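Local atomic coordinates of taurocyamine kinase (PDB entry 4WOD), a protein that catalyses the reversible, magnesium-dependent transfer of a phosphate group from ATP to the guanidino compound taurocyamine. Residues N8-V11 and K12-D16; S21-K24 and K25-D29; H154-S157 and G158-G162; T237-Y240 and K241-A244; D504-K507 and L508-I512. The protein carries 4 engineered substitutions. All coordinates share one frame; numbering follows the deposited sequence.

Contact 1: residues N8-V11 and K12-D16. Engineered in segment 8-11: V11 (natural residue Ala).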
loop_
_atom_site.group_PDB
_atom_site.type_symbol
_atom_site.label_atom_id
_atom_site.label_comp_id
_atom_site.label_asym_id
_atom_site.label_seq_id
_atom_site.Cartn_x
_atom_site.Cartn_y
_atom_site.Cartn_z
ATOM N N ASN A 8 -1.626 -22.129 -27.463
ATOM C CA ASN A 8 -2.142 -22.886 -26.315
ATOM C C ASN A 8 -1.815 -22.215 -25.005
ATOM O O ASN A 8 -2.629 -22.177 -24.089
ATOM C CB ASN A 8 -1.576 -24.307 -26.257
ATOM C CG ASN A 8 -2.234 -25.244 -27.256
ATOM O OD1 ASN A 8 -2.906 -24.798 -28.181
ATOM N ND2 ASN A 8 -2.020 -26.547 -27.080
ATOM N N LEU A 9 -0.586 -21.729 -24.913
ATOM C CA LEU A 9 -0.086 -21.136 -23.678
ATOM C C LEU A 9 -0.829 -19.822 -23.406
ATOM O O LEU A 9 -1.171 -19.499 -22.258
ATOM C CB LEU A 9 1.441 -20.919 -23.769
ATOM C CG LEU A 9 2.358 -22.159 -23.778
ATOM C CD1 LEU A 9 3.858 -21.782 -23.899
ATOM C CD2 LEU A 9 2.119 -23.054 -22.567
ATOM N N GLN A 10 -1.103 -19.074 -24.468
ATOM C CA GLN A 10 -1.860 -17.835 -24.334
ATOM C C GLN A 10 -3.260 -18.109 -23.783
ATOM O O GLN A 10 -3.687 -17.481 -22.820
ATOM C CB GLN A 10 -1.979 -17.098 -25.671
ATOM C CG GLN A 10 -2.738 -15.783 -25.560
ATOM C CD GLN A 10 -3.447 -15.401 -26.853
ATOM O OE1 GLN A 10 -3.934 -16.269 -27.572
ATOM N NE2 GLN A 10 -3.494 -14.102 -27.161
ATOM N N VAL A 11 -3.976 -19.033 -24.410
ATOM C CA VAL A 11 -5.282 -19.448 -23.892
ATOM C C VAL A 11 -5.243 -19.900 -22.418
ATOM O O VAL A 11 -6.104 -19.500 -21.629
ATOM C CB VAL A 11 -5.871 -20.553 -24.768
ATOM C CG1 VAL A 11 -7.060 -21.241 -24.073
ATOM C CG2 VAL A 11 -6.294 -19.956 -26.100
ATOM N N LYS A 12 -4.248 -20.703 -22.040
ATOM C CA LYS A 12 -4.097 -21.135 -20.646
ATOM C C LYS A 12 -3.908 -19.949 -19.698
ATOM O O LYS A 12 -4.577 -19.838 -18.662
ATOM C CB LYS A 12 -2.911 -22.103 -20.504
ATOM C CG LYS A 12 -3.158 -23.502 -21.045
ATOM C CD LYS A 12 -1.945 -24.399 -20.833
ATOM C CE LYS A 12 -2.297 -25.852 -21.069
ATOM N NZ LYS A 12 -3.147 -26.393 -19.970
ATOM N N ILE A 13 -2.989 -19.065 -20.064
ATOM C CA ILE A 13 -2.711 -17.886 -19.277
ATOM C C ILE A 13 -3.935 -16.962 -19.193
ATOM O O ILE A 13 -4.245 -16.431 -18.131
ATOM C CB ILE A 13 -1.502 -17.121 -19.865
ATOM C CG1 ILE A 13 -0.237 -17.987 -19.735
ATOM C CG2 ILE A 13 -1.333 -15.782 -19.166
ATOM C CD1 ILE A 13 0.970 -17.524 -20.572
ATOM N N ARG A 14 -4.642 -16.775 -20.302
ATOM C CA ARG A 14 -5.815 -15.895 -20.289
ATOM C C ARG A 14 -6.991 -16.506 -19.529
ATOM O O ARG A 14 -7.703 -15.809 -18.818
ATOM C CB ARG A 14 -6.239 -15.556 -21.705
ATOM C CG ARG A 14 -5.429 -14.441 -22.281
ATOM C CD ARG A 14 -5.959 -14.031 -23.629
ATOM N NE ARG A 14 -5.393 -12.756 -24.038
ATOM C CZ ARG A 14 -5.685 -12.150 -25.181
ATOM N NH1 ARG A 14 -6.532 -12.721 -26.032
ATOM N NH2 ARG A 14 -5.126 -10.981 -25.469
ATOM N N ASN A 15 -7.186 -17.811 -19.673
ATOM C CA ASN A 15 -8.287 -18.495 -18.993
ATOM C C ASN A 15 -8.065 -18.671 -17.493
ATOM O O ASN A 15 -8.944 -19.162 -16.785
ATOM C CB ASN A 15 -8.533 -19.870 -19.618
ATOM C CG ASN A 15 -9.291 -19.788 -20.925
ATOM O OD1 ASN A 15 -9.845 -18.740 -21.275
ATOM N ND2 ASN A 15 -9.332 -20.905 -21.654
ATOM N N ASP A 16 -6.891 -18.288 -17.008
ATOM C CA ASP A 16 -6.571 -18.513 -15.608
ATOM C C ASP A 16 -6.880 -17.268 -14.785
ATOM O O ASP A 16 -6.187 -16.250 -14.880
ATOM C CB ASP A 16 -5.106 -18.923 -15.453
ATOM C CG ASP A 16 -4.798 -19.468 -14.070
ATOM O OD1 ASP A 16 -5.690 -19.431 -13.190
ATOM O OD2 ASP A 16 -3.654 -19.929 -13.859
#

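Contact 2: residues S21-K24 and K25-D29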
loop_
_atom_site.group_PDB
_atom_site.type_symbol
_atom_site.label_atom_id
_atom_site.label_comp_id
_atom_site.label_asym_id
_atom_site.label_seq_id
_atom_site.Cartn_x
_atom_site.Cartn_y
_atom_site.Cartn_z
ATOM N N SER A 21 -0.440 -11.617 -14.598
ATOM C CA SER A 21 0.949 -11.318 -14.951
ATOM C C SER A 21 1.026 -10.236 -16.011
ATOM O O SER A 21 0.053 -9.997 -16.719
ATOM C CB SER A 21 1.655 -12.588 -15.436
ATOM O OG SER A 21 0.925 -13.250 -16.468
ATOM N N LEU A 22 2.183 -9.587 -16.141
ATOM C CA LEU A 22 2.395 -8.709 -17.285
ATOM C C LEU A 22 2.450 -9.530 -18.570
ATOM O O LEU A 22 2.198 -9.001 -19.648
ATOM C CB LEU A 22 3.670 -7.892 -17.134
ATOM C CG LEU A 22 3.683 -6.905 -15.962
ATOM C CD1 LEU A 22 5.063 -6.270 -15.792
ATOM C CD2 LEU A 22 2.608 -5.825 -16.158
ATOM N N THR A 23 2.794 -10.813 -18.459
ATOM C CA THR A 23 2.762 -11.714 -19.623
ATOM C C THR A 23 1.356 -11.826 -20.168
ATOM O O THR A 23 1.129 -11.795 -21.373
ATOM C CB THR A 23 3.266 -13.127 -19.272
ATOM O OG1 THR A 23 4.668 -13.070 -19.001
ATOM C CG2 THR A 23 3.020 -14.091 -20.428
ATOM N N LYS A 24 0.400 -11.953 -19.266
ATOM C CA LYS A 24 -0.998 -12.038 -19.649
ATOM C C LYS A 24 -1.421 -10.717 -20.302
ATOM O O LYS A 24 -2.128 -10.700 -21.310
ATOM C CB LYS A 24 -1.856 -12.343 -18.427
ATOM C CG LYS A 24 -3.344 -12.399 -18.683
ATOM C CD LYS A 24 -4.019 -12.951 -17.456
ATOM C CE LYS A 24 -5.516 -13.021 -17.609
ATOM N NZ LYS A 24 -6.088 -13.975 -16.627
ATOM N N LYS A 25 -0.923 -9.619 -19.746
ATOM C CA LYS A 25 -1.302 -8.285 -20.193
ATOM C C LYS A 25 -0.859 -8.016 -21.618
ATOM O O LYS A 25 -1.612 -7.460 -22.407
ATOM C CB LYS A 25 -0.720 -7.242 -19.244
ATOM C CG LYS A 25 -1.148 -5.821 -19.514
ATOM C CD LYS A 25 -0.832 -4.958 -18.301
ATOM C CE LYS A 25 -0.945 -3.480 -18.597
ATOM N NZ LYS A 25 -0.505 -2.706 -17.394
ATOM N N TYR A 26 0.346 -8.449 -21.971
ATOM C CA TYR A 26 0.902 -8.068 -23.258
ATOM C C TYR A 26 0.965 -9.196 -24.288
ATOM O O TYR A 26 1.277 -8.941 -25.458
ATOM C CB TYR A 26 2.288 -7.451 -23.047
ATOM C CG TYR A 26 2.203 -6.143 -22.284
ATOM C CD1 TYR A 26 1.591 -5.017 -22.852
ATOM C CD2 TYR A 26 2.712 -6.033 -20.991
ATOM C CE1 TYR A 26 1.493 -3.826 -22.149
ATOM C CE2 TYR A 26 2.627 -4.852 -20.288
ATOM C CZ TYR A 26 2.015 -3.744 -20.872
ATOM O OH TYR A 26 1.931 -2.570 -20.165
ATOM N N LEU A 27 0.635 -10.428 -23.892
ATOM C CA LEU A 27 0.631 -11.526 -24.864
ATOM C C LEU A 27 -0.696 -11.522 -25.642
ATOM O O LEU A 27 -1.564 -12.388 -25.456
ATOM C CB LEU A 27 0.868 -12.876 -24.181
ATOM C CG LEU A 27 1.096 -14.092 -25.087
ATOM C CD1 LEU A 27 2.262 -13.829 -26.033
ATOM C CD2 LEU A 27 1.345 -15.345 -24.270
ATOM N N THR A 28 -0.838 -10.528 -26.510
ATOM C CA THR A 28 -2.091 -10.302 -27.231
ATOM C C THR A 28 -2.211 -11.213 -28.440
ATOM O O THR A 28 -1.232 -11.844 -28.861
ATOM C CB THR A 28 -2.215 -8.849 -27.695
ATOM O OG1 THR A 28 -1.251 -8.589 -28.734
ATOM C CG2 THR A 28 -1.984 -7.897 -26.515
ATOM N N ASP A 29 -3.417 -11.276 -28.997
ATOM C CA ASP A 29 -3.643 -11.988 -30.249
ATOM C C ASP A 29 -2.650 -11.532 -31.329
ATOM O O ASP A 29 -2.071 -12.360 -32.032
ATOM C CB ASP A 29 -5.092 -11.799 -30.741
ATOM C CG ASP A 29 -6.115 -12.553 -29.886
ATOM O OD1 ASP A 29 -5.703 -13.334 -28.997
ATOM O OD2 ASP A 29 -7.331 -12.383 -30.108
HETATM O O HOH W 1 -3.020 -12.667 -22.761
#

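Contact 3: residues H154-S157 and G158-G162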
loop_
_atom_site.group_PDB
_atom_site.type_symbol
_atom_site.label_atom_id
_atom_site.label_comp_id
_atom_site.label_asym_id
_atom_site.label_seq_id
_atom_site.Cartn_x
_atom_site.Cartn_y
_atom_site.Cartn_z
ATOM N N HIS A 154 39.112 -19.089 -11.618
ATOM C CA HIS A 154 40.372 -19.627 -11.116
ATOM C C HIS A 154 41.489 -18.609 -11.267
ATOM O O HIS A 154 42.537 -18.729 -10.633
ATOM C CB HIS A 154 40.738 -20.922 -11.843
ATOM C CG HIS A 154 41.701 -21.784 -11.085
ATOM N ND1 HIS A 154 42.689 -21.265 -10.278
ATOM C CD2 HIS A 154 41.810 -23.131 -10.996
ATOM C CE1 HIS A 154 43.374 -22.253 -9.732
ATOM N NE2 HIS A 154 42.861 -23.398 -10.150
ATOM N N ASN A 155 41.256 -17.600 -12.102
ATOM C CA ASN A 155 42.275 -16.608 -12.402
ATOM C C ASN A 155 42.119 -15.298 -11.620
ATOM O O ASN A 155 42.855 -14.342 -11.853
ATOM C CB ASN A 155 42.295 -16.335 -13.910
ATOM C CG ASN A 155 42.823 -17.527 -14.710
ATOM O OD1 ASN A 155 43.638 -18.309 -14.212
ATOM N ND2 ASN A 155 42.355 -17.674 -15.949
ATOM N N LEU A 156 41.175 -15.250 -10.687
ATOM C CA LEU A 156 41.073 -14.097 -9.788
ATOM C C LEU A 156 42.197 -14.174 -8.759
ATOM O O LEU A 156 42.506 -15.259 -8.253
ATOM C CB LEU A 156 39.716 -14.057 -9.074
ATOM C CG LEU A 156 38.440 -13.837 -9.878
ATOM C CD1 LEU A 156 37.259 -14.239 -9.021
ATOM C CD2 LEU A 156 38.290 -12.395 -10.326
ATOM N N SER A 157 42.792 -13.033 -8.429
ATOM C CA SER A 157 43.944 -13.031 -7.523
ATOM C C SER A 157 43.562 -12.890 -6.055
ATOM O O SER A 157 42.390 -12.953 -5.698
ATOM C CB SER A 157 44.933 -11.910 -7.893
ATOM O OG SER A 157 45.640 -12.201 -9.092
ATOM N N GLY A 158 44.592 -12.696 -5.233
ATOM C CA GLY A 158 44.522 -12.551 -3.788
ATOM C C GLY A 158 43.222 -12.762 -3.044
ATOM O O GLY A 158 42.871 -13.887 -2.711
ATOM N N GLU A 159 42.518 -11.666 -2.775
ATOM C CA GLU A 159 41.285 -11.675 -1.975
ATOM C C GLU A 159 40.271 -12.719 -2.430
ATOM O O GLU A 159 39.559 -13.314 -1.619
ATOM C CB GLU A 159 40.629 -10.293 -2.014
ATOM C CG GLU A 159 39.362 -10.187 -1.181
ATOM C CD GLU A 159 38.795 -8.790 -1.179
ATOM O OE1 GLU A 159 39.109 -8.028 -2.118
ATOM O OE2 GLU A 159 38.045 -8.451 -0.237
ATOM N N TYR A 160 40.226 -12.957 -3.731
ATOM C CA TYR A 160 39.199 -13.816 -4.287
ATOM C C TYR A 160 39.609 -15.277 -4.339
ATOM O O TYR A 160 38.821 -16.120 -4.761
ATOM C CB TYR A 160 38.809 -13.300 -5.671
ATOM C CG TYR A 160 38.375 -11.856 -5.579
ATOM C CD1 TYR A 160 37.120 -11.519 -5.096
ATOM C CD2 TYR A 160 39.242 -10.837 -5.914
ATOM C CE1 TYR A 160 36.729 -10.199 -4.990
ATOM C CE2 TYR A 160 38.869 -9.522 -5.805
ATOM C CZ TYR A 160 37.612 -9.208 -5.339
ATOM O OH TYR A 160 37.256 -7.890 -5.240
ATOM N N GLU A 161 40.815 -15.588 -3.870
ATOM C CA GLU A 161 41.283 -16.969 -3.902
ATOM C C GLU A 161 40.360 -17.854 -3.091
ATOM O O GLU A 161 39.939 -17.492 -1.993
ATOM C CB GLU A 161 42.719 -17.090 -3.386
ATOM C CG GLU A 161 43.251 -18.513 -3.454
ATOM C CD GLU A 161 44.596 -18.614 -4.151
ATOM O OE1 GLU A 161 45.629 -18.620 -3.447
ATOM O OE2 GLU A 161 44.621 -18.691 -5.399
ATOM N N GLY A 162 40.031 -19.017 -3.641
ATOM C CA GLY A 162 39.052 -19.877 -3.010
ATOM C C GLY A 162 38.827 -21.172 -3.762
ATOM O O GLY A 162 39.705 -21.643 -4.472
#

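Contact 4: residues T237-Y240 and K241-A244. Engineered in segment 237-240: T237 (natural residue Ile).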
loop_
_atom_site.group_PDB
_atom_site.type_symbol
_atom_site.label_atom_id
_atom_site.label_comp_id
_atom_site.label_asym_id
_atom_site.label_seq_id
_atom_site.Cartn_x
_atom_site.Cartn_y
_atom_site.Cartn_z
ATOM N N THR A 237 30.461 -0.149 2.060
ATOM C CA THR A 237 31.614 0.271 1.264
ATOM C C THR A 237 32.519 -0.888 0.820
ATOM O O THR A 237 32.817 -1.027 -0.372
ATOM C CB THR A 237 32.467 1.291 2.051
ATOM O OG1 THR A 237 31.711 2.501 2.215
ATOM C CG2 THR A 237 33.761 1.582 1.295
ATOM N N ALA A 238 32.939 -1.709 1.781
ATOM C CA ALA A 238 33.795 -2.874 1.522
ATOM C C ALA A 238 33.073 -3.930 0.667
ATOM O O ALA A 238 33.634 -4.454 -0.292
ATOM C CB ALA A 238 34.252 -3.484 2.840
ATOM N N VAL A 239 31.822 -4.223 1.014
ATOM C CA VAL A 239 31.031 -5.218 0.279
ATOM C C VAL A 239 30.944 -4.838 -1.197
ATOM O O VAL A 239 31.164 -5.670 -2.086
ATOM C CB VAL A 239 29.605 -5.351 0.858
ATOM C CG1 VAL A 239 28.748 -6.305 0.014
ATOM C CG2 VAL A 239 29.667 -5.812 2.289
ATOM N N TYR A 240 30.637 -3.569 -1.440
ATOM C CA TYR A 240 30.429 -3.059 -2.794
ATOM C C TYR A 240 31.728 -3.000 -3.578
ATOM O O TYR A 240 31.762 -3.396 -4.735
ATOM C CB TYR A 240 29.784 -1.681 -2.744
ATOM C CG TYR A 240 29.615 -0.977 -4.077
ATOM C CD1 TYR A 240 28.571 -1.298 -4.934
ATOM C CD2 TYR A 240 30.479 0.040 -4.453
ATOM C CE1 TYR A 240 28.394 -0.634 -6.138
ATOM C CE2 TYR A 240 30.329 0.703 -5.657
ATOM C CZ TYR A 240 29.286 0.362 -6.501
ATOM O OH TYR A 240 29.135 1.035 -7.691
ATOM N N LYS A 241 32.785 -2.497 -2.945
ATOM C CA LYS A 241 34.100 -2.478 -3.572
ATOM C C LYS A 241 34.564 -3.879 -3.924
ATOM O O LYS A 241 35.106 -4.094 -5.006
ATOM C CB LYS A 241 35.134 -1.815 -2.661
ATOM C CG LYS A 241 35.154 -0.307 -2.757
ATOM C CD LYS A 241 36.235 0.305 -1.859
ATOM C CE LYS A 241 35.980 1.805 -1.678
ATOM N NZ LYS A 241 37.136 2.568 -1.083
ATOM N N ARG A 242 34.367 -4.823 -3.006
ATOM C CA ARG A 242 34.789 -6.206 -3.228
ATOM C C ARG A 242 34.072 -6.783 -4.444
ATOM O O ARG A 242 34.684 -7.433 -5.288
ATOM C CB ARG A 242 34.513 -7.073 -1.998
ATOM C CG ARG A 242 34.979 -8.508 -2.114
ATOM C CD ARG A 242 34.531 -9.284 -0.887
ATOM N NE ARG A 242 34.727 -8.431 0.266
ATOM C CZ ARG A 242 33.851 -8.247 1.243
ATOM N NH1 ARG A 242 32.704 -8.895 1.260
ATOM N NH2 ARG A 242 34.152 -7.413 2.223
ATOM N N LEU A 243 32.771 -6.517 -4.528
ATOM C CA LEU A 243 31.988 -6.941 -5.679
ATOM C C LEU A 243 32.459 -6.293 -6.971
ATOM O O LEU A 243 32.637 -6.978 -7.976
ATOM C CB LEU A 243 30.515 -6.626 -5.485
ATOM C CG LEU A 243 29.640 -7.082 -6.658
ATOM C CD1 LEU A 243 29.638 -8.594 -6.784
ATOM C CD2 LEU A 243 28.209 -6.568 -6.479
ATOM N N ALA A 244 32.640 -4.971 -6.945
ATOM C CA ALA A 244 32.986 -4.218 -8.145
ATOM C C ALA A 244 34.329 -4.685 -8.696
ATOM O O ALA A 244 34.476 -4.887 -9.904
ATOM C CB ALA A 244 33.029 -2.734 -7.855
#

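Contact 5: residues D504-K507 and L508-I512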
loop_
_atom_site.group_PDB
_atom_site.type_symbol
_atom_site.label_atom_id
_atom_site.label_comp_id
_atom_site.label_asym_id
_atom_site.label_seq_id
_atom_site.Cartn_x
_atom_site.Cartn_y
_atom_site.Cartn_z
ATOM N N ASP A 504 -8.840 -3.389 21.995
ATOM C CA ASP A 504 -9.821 -2.297 22.017
ATOM C C ASP A 504 -10.919 -2.554 20.994
ATOM O O ASP A 504 -12.097 -2.449 21.321
ATOM C CB ASP A 504 -9.173 -0.929 21.713
ATOM C CG ASP A 504 -8.209 -0.466 22.791
ATOM O OD1 ASP A 504 -8.317 -0.976 23.931
ATOM O OD2 ASP A 504 -7.359 0.433 22.498
ATOM N N ARG A 505 -10.523 -2.890 19.768
ATOM C CA ARG A 505 -11.475 -3.111 18.681
ATOM C C ARG A 505 -12.404 -4.270 18.973
ATOM O O ARG A 505 -13.611 -4.179 18.720
ATOM C CB ARG A 505 -10.764 -3.379 17.363
ATOM C CG ARG A 505 -9.919 -2.235 16.842
ATOM C CD ARG A 505 -9.624 -2.417 15.355
ATOM N NE ARG A 505 -8.488 -1.596 14.953
ATOM C CZ ARG A 505 -8.580 -0.386 14.413
ATOM N NH1 ARG A 505 -9.764 0.162 14.179
ATOM N NH2 ARG A 505 -7.480 0.270 14.093
ATOM N N ILE A 506 -11.828 -5.352 19.509
ATOM C CA ILE A 506 -12.585 -6.549 19.855
ATOM C C ILE A 506 -13.609 -6.235 20.933
ATOM O O ILE A 506 -14.767 -6.675 20.863
ATOM C CB ILE A 506 -11.654 -7.695 20.343
ATOM C CG1 ILE A 506 -10.723 -8.140 19.216
ATOM C CG2 ILE A 506 -12.461 -8.865 20.860
ATOM C CD1 ILE A 506 -9.625 -9.099 19.675
ATOM N N LYS A 507 -13.193 -5.474 21.941
ATOM C CA LYS A 507 -14.129 -5.121 22.996
ATOM C C LYS A 507 -15.197 -4.159 22.464
ATOM O O LYS A 507 -16.379 -4.322 22.776
ATOM C CB LYS A 507 -13.404 -4.517 24.206
ATOM C CG LYS A 507 -14.400 -4.080 25.298
ATOM C CD LYS A 507 -13.834 -4.194 26.711
ATOM C CE LYS A 507 -14.939 -4.046 27.752
ATOM N NZ LYS A 507 -14.426 -4.194 29.145
ATOM N N LEU A 508 -14.789 -3.192 21.635
ATOM C CA LEU A 508 -15.724 -2.231 21.041
ATOM C C LEU A 508 -16.806 -2.970 20.266
ATOM O O LEU A 508 -17.996 -2.637 20.343
ATOM C CB LEU A 508 -15.011 -1.258 20.098
ATOM C CG LEU A 508 -15.973 -0.251 19.448
ATOM C CD1 LEU A 508 -16.550 0.696 20.495
ATOM C CD2 LEU A 508 -15.315 0.528 18.328
ATOM N N GLU A 509 -16.375 -3.990 19.532
ATOM C CA GLU A 509 -17.281 -4.713 18.647
ATOM C C GLU A 509 -18.281 -5.520 19.480
ATOM O O GLU A 509 -19.454 -5.638 19.114
ATOM C CB GLU A 509 -16.493 -5.613 17.699
ATOM C CG GLU A 509 -17.364 -6.451 16.762
ATOM C CD GLU A 509 -16.551 -7.458 15.975
ATOM O OE1 GLU A 509 -15.671 -8.124 16.575
ATOM O OE2 GLU A 509 -16.777 -7.584 14.748
ATOM N N GLN A 510 -17.823 -6.048 20.610
ATOM C CA GLN A 510 -18.714 -6.773 21.522
ATOM C C GLN A 510 -19.797 -5.865 22.106
ATOM O O GLN A 510 -20.976 -6.259 22.184
ATOM C CB GLN A 510 -17.911 -7.431 22.659
ATOM C CG GLN A 510 -17.012 -8.563 22.183
ATOM C CD GLN A 510 -16.010 -9.020 23.238
ATOM O OE1 GLN A 510 -15.891 -8.418 24.308
ATOM N NE2 GLN A 510 -15.279 -10.091 22.933
ATOM N N VAL A 511 -19.402 -4.657 22.517
ATOM C CA VAL A 511 -20.356 -3.652 23.007
ATOM C C VAL A 511 -21.393 -3.319 21.941
ATOM O O VAL A 511 -22.603 -3.421 22.182
ATOM C CB VAL A 511 -19.642 -2.329 23.446
ATOM C CG1 VAL A 511 -20.643 -1.159 23.602
ATOM C CG2 VAL A 511 -18.835 -2.532 24.725
ATOM N N ILE A 512 -20.917 -2.927 20.762
ATOM C CA ILE A 512 -21.794 -2.431 19.699
ATOM C C ILE A 512 -22.651 -3.547 19.083
ATOM O O ILE A 512 -23.866 -3.358 18.892
ATOM C CB ILE A 512 -20.970 -1.733 18.567
ATOM C CG1 ILE A 512 -20.392 -0.406 19.070
ATOM C CG2 ILE A 512 -21.828 -1.492 17.355
ATOM C CD1 ILE A 512 -19.482 0.275 18.063
#

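Contact 1: residues N8-V11 and K12-D16
Across the join of N8-V11 and K12-D16, four backbone bonds of the i to i+4 kind run from K12 N to N8 O, I13 N to L9 O, R14 N to Q10 O and N15 N to V11 O; the last two are 2.8 Å long.

Among the polar side chains, Q10 and R14 lie alongside each other and point the same way. Q10 brings its amide nitrogen over one face of the R14 guanidinium, NE2 standing 3.5 Å above the plane and over its centre; the two planes are 23° apart. With Q10 CG set opposite the backbone N (chi1 -179°) and the chain extended beyond it, the amide reaches this place. Both groups are held by D29, whose OD1 accepts from Q10 NE2 and pairs with R14 NH1, while L27 O also takes a bond from Q10 NE2.

The remaining contacts are van der Waals. I13 CG1 comes 3.1 Å from L9 O, K12 CG lies 3.4 Å from N8 O, and the engineered V11 places CG1 3.3 Å from N15 ND2. L9 and I13, one turn apart and both buried, rest on helix 46-55, L9 against A47, N51 and A54, I13 against N53.

Such a division into an apolar stripe and a polar side is that of an amphipathic alpha-helix, here a helix of the N-terminal domain of a phosphagen kinase, packed on helix 46-55.

Contact 2: residues S21-K24 and K25-D29
L22 meets the side chains of the following turn with its CD2 branch, which touches K25 CD at 4.1 Å and Y26 CE2 at 4.2 Å. K25 runs out beside L22, and its own CG stands 3.9 Å above the Y26 ring, over the centre; the extended lysine, with CG opposite the backbone N (chi1 -174°), thus shields one face of the tyrosine. L27 CB presses against T23 O at 3.0 Å.

Beneath these contacts is a short helix. K25 N, Y26 N and L27 N bond back to S21 O, L22 O and T23 O. At its start S21 is the N-cap, its OG accepting from K24 N at 3.1 Å. At the other end L27 leaves the helical conformation as the centre of an inverse gamma turn, closed by a weak bond from T28 N to Y26 O, and a water bridges K24 O (2.6 Å) and L27 O (3.1 Å). T28 then begins the next helix as its N-cap.

In the second shell, D83 OD2 holds both K25 NZ and Y26 OH, N19 binds S21 OG and K24 NZ, and N53 OD1 pairs with T23 OG1. L22 shares backbone bonding with L60, a residue of the bound arginine's pocket. Helix 22-26 accordingly lies against helix 74-84, where L22 meets Y84 and Y26 meets A79 and V80, and against helix 46-55 through N53.

Contact 3: residues H154-S157 and G158-G162
L156 and Y160 carry similar first torsions (chi1 -65° and -56°), each setting CG opposite its own carbonyl carbon, and the two side chains cross obliquely with their beta carbons in contact. The setting is a 3-10 turn in the loop that leads from helix 139-154 to strand 162-166, an edge strand of the catalytic-domain sheet. L156 CB lies 3.6 Å from Y160 CB, and the CD1 branch of L156 also touches Y160 CB at 3.8 Å.

Two successive bonds of the i to i+3 kind close the turn. Y160 N donates to S157 O at 2.9 Å, arriving in the plane of that carbonyl, and E161 N bonds to G158 O at 2.9 Å. G158, which supplies the second acceptor, has an unusual phi of 7°. The same S157 O also lies at the edge of the Y160 ring, near its plane and 3.8 Å from CD2, making this one oxygen both turn acceptor and neighbour of the ring.

Further out, Y160 is anchored by its hydroxyl to R242 O and meets F215 edge-to-face, while L156 rests on E249 and L250 of helix 236-251. E159 O accepts from N210 ND2, and E161 shares backbone bonding with K211, tying the turn to strand 206-210 and the residues after it. One face of the Y160 ring takes E159 CB, 4.2 Å above the plane and displaced toward the rim.

Contact 4: residues T237-Y240 and K241-A244
V239 O is gripped twice: L243 N, one turn on, donates to it at 3.0 Å, and S229 OG of strand 225-232 bonds to it as well. The segments form one run of alpha-helix, 236-251, lying against the catalytic-domain sheet of the first kinase unit. Further i to i+4 bonds join K241 N to T237 O, R242 N to A238 O and A244 N to Y240 O.

R242 folds back along this backbone. A bend at chi3 (-41°) lays its guanidinium over the preceding turn, with A238 O 3.7 Å above one face and displaced toward the rim. Its nitrogens are held from outside, NH2 by Q231 OE1 and NH1 by N214 O, which fixes the group's rotation.

L243 and V239 face the sheet, both touching V122, a predicted ATP-site residue. Y240 points elsewhere, its hydroxyl bonded to F99 O and its side chain against E331 and V335 of helix 331-355; A244 CB packs 3.4 Å from Y240 O. On another flank the engineered T237, with OG1 bound to F107 N, lies side by side with the extended K241, T237 CG2 touching K241 CE at 3.7 Å.

Contact 5: residues D504-K507 and L508-I512
The amide of Q510 lies with one face down on the preceding turn, above I506 and K507. I506 O is beneath that face, 3.6 Å from Q510 CD, and on the same side the CG2 branch of I506 meets Q510 NE2 at 3.7 Å while K507 CA lies 4.0 Å from Q510 OE1. The glutamine takes chi1 -68°, which puts its CG next to its own backbone N and only 3.2 Å from I506 O; the extended chain beyond then runs back alongside I506, both pointing the same way.

The other flat groups find their partners beyond the two segments. R505 donates from NH2 to P497 O and packs on M500 and C583, E509 OE2 bonds to Y527 OH, and D504 OD2 accepts from S501 N.

Behind the side chains the main chain is regular. L508 N bonds to D504 O at 2.8 Å, E509 N to R505 O at 2.9 Å, Q510 N to I506 O and V511 N to K507 O at 3.1 Å each. V511 CG2 rests 3.6 Å from K507 O, and E509 O is hydrogen-bonded to S513 OG.

L508, buried against H587, and E509, tied to the edge strand 525-529 through Y527, mark the inner side of an alpha-helix, while K507 and Q510 lie on its exposed side. Helix 502-517 joins strands 480-489 and 525-529 in the antiparallel-sheet catalytic fold of the phosphagen kinases.

In the fold
The five contacts follow one another along the chain, four in the first of two fused kinase repeats and one in the second. Contacts 1 and 2, centres about 10 Å apart, belong to successive helices, 6-14 and 22-26, of the first N-terminal domain and touch directly. Contacts 3 and 4 are about 15 Å apart, centre to centre, in the first catalytic domain, where the turn before strand 162-166 meets helix 236-251; their centres lie about 39 to 48 Å from those of the first pair. Contact 5, on helix 502-517, is about 46 to 64 Å from the others, centre to centre, in the second catalytic domain. Matching eight-stranded antiparallel sheets in the two repeats reflect the duplicated architecture.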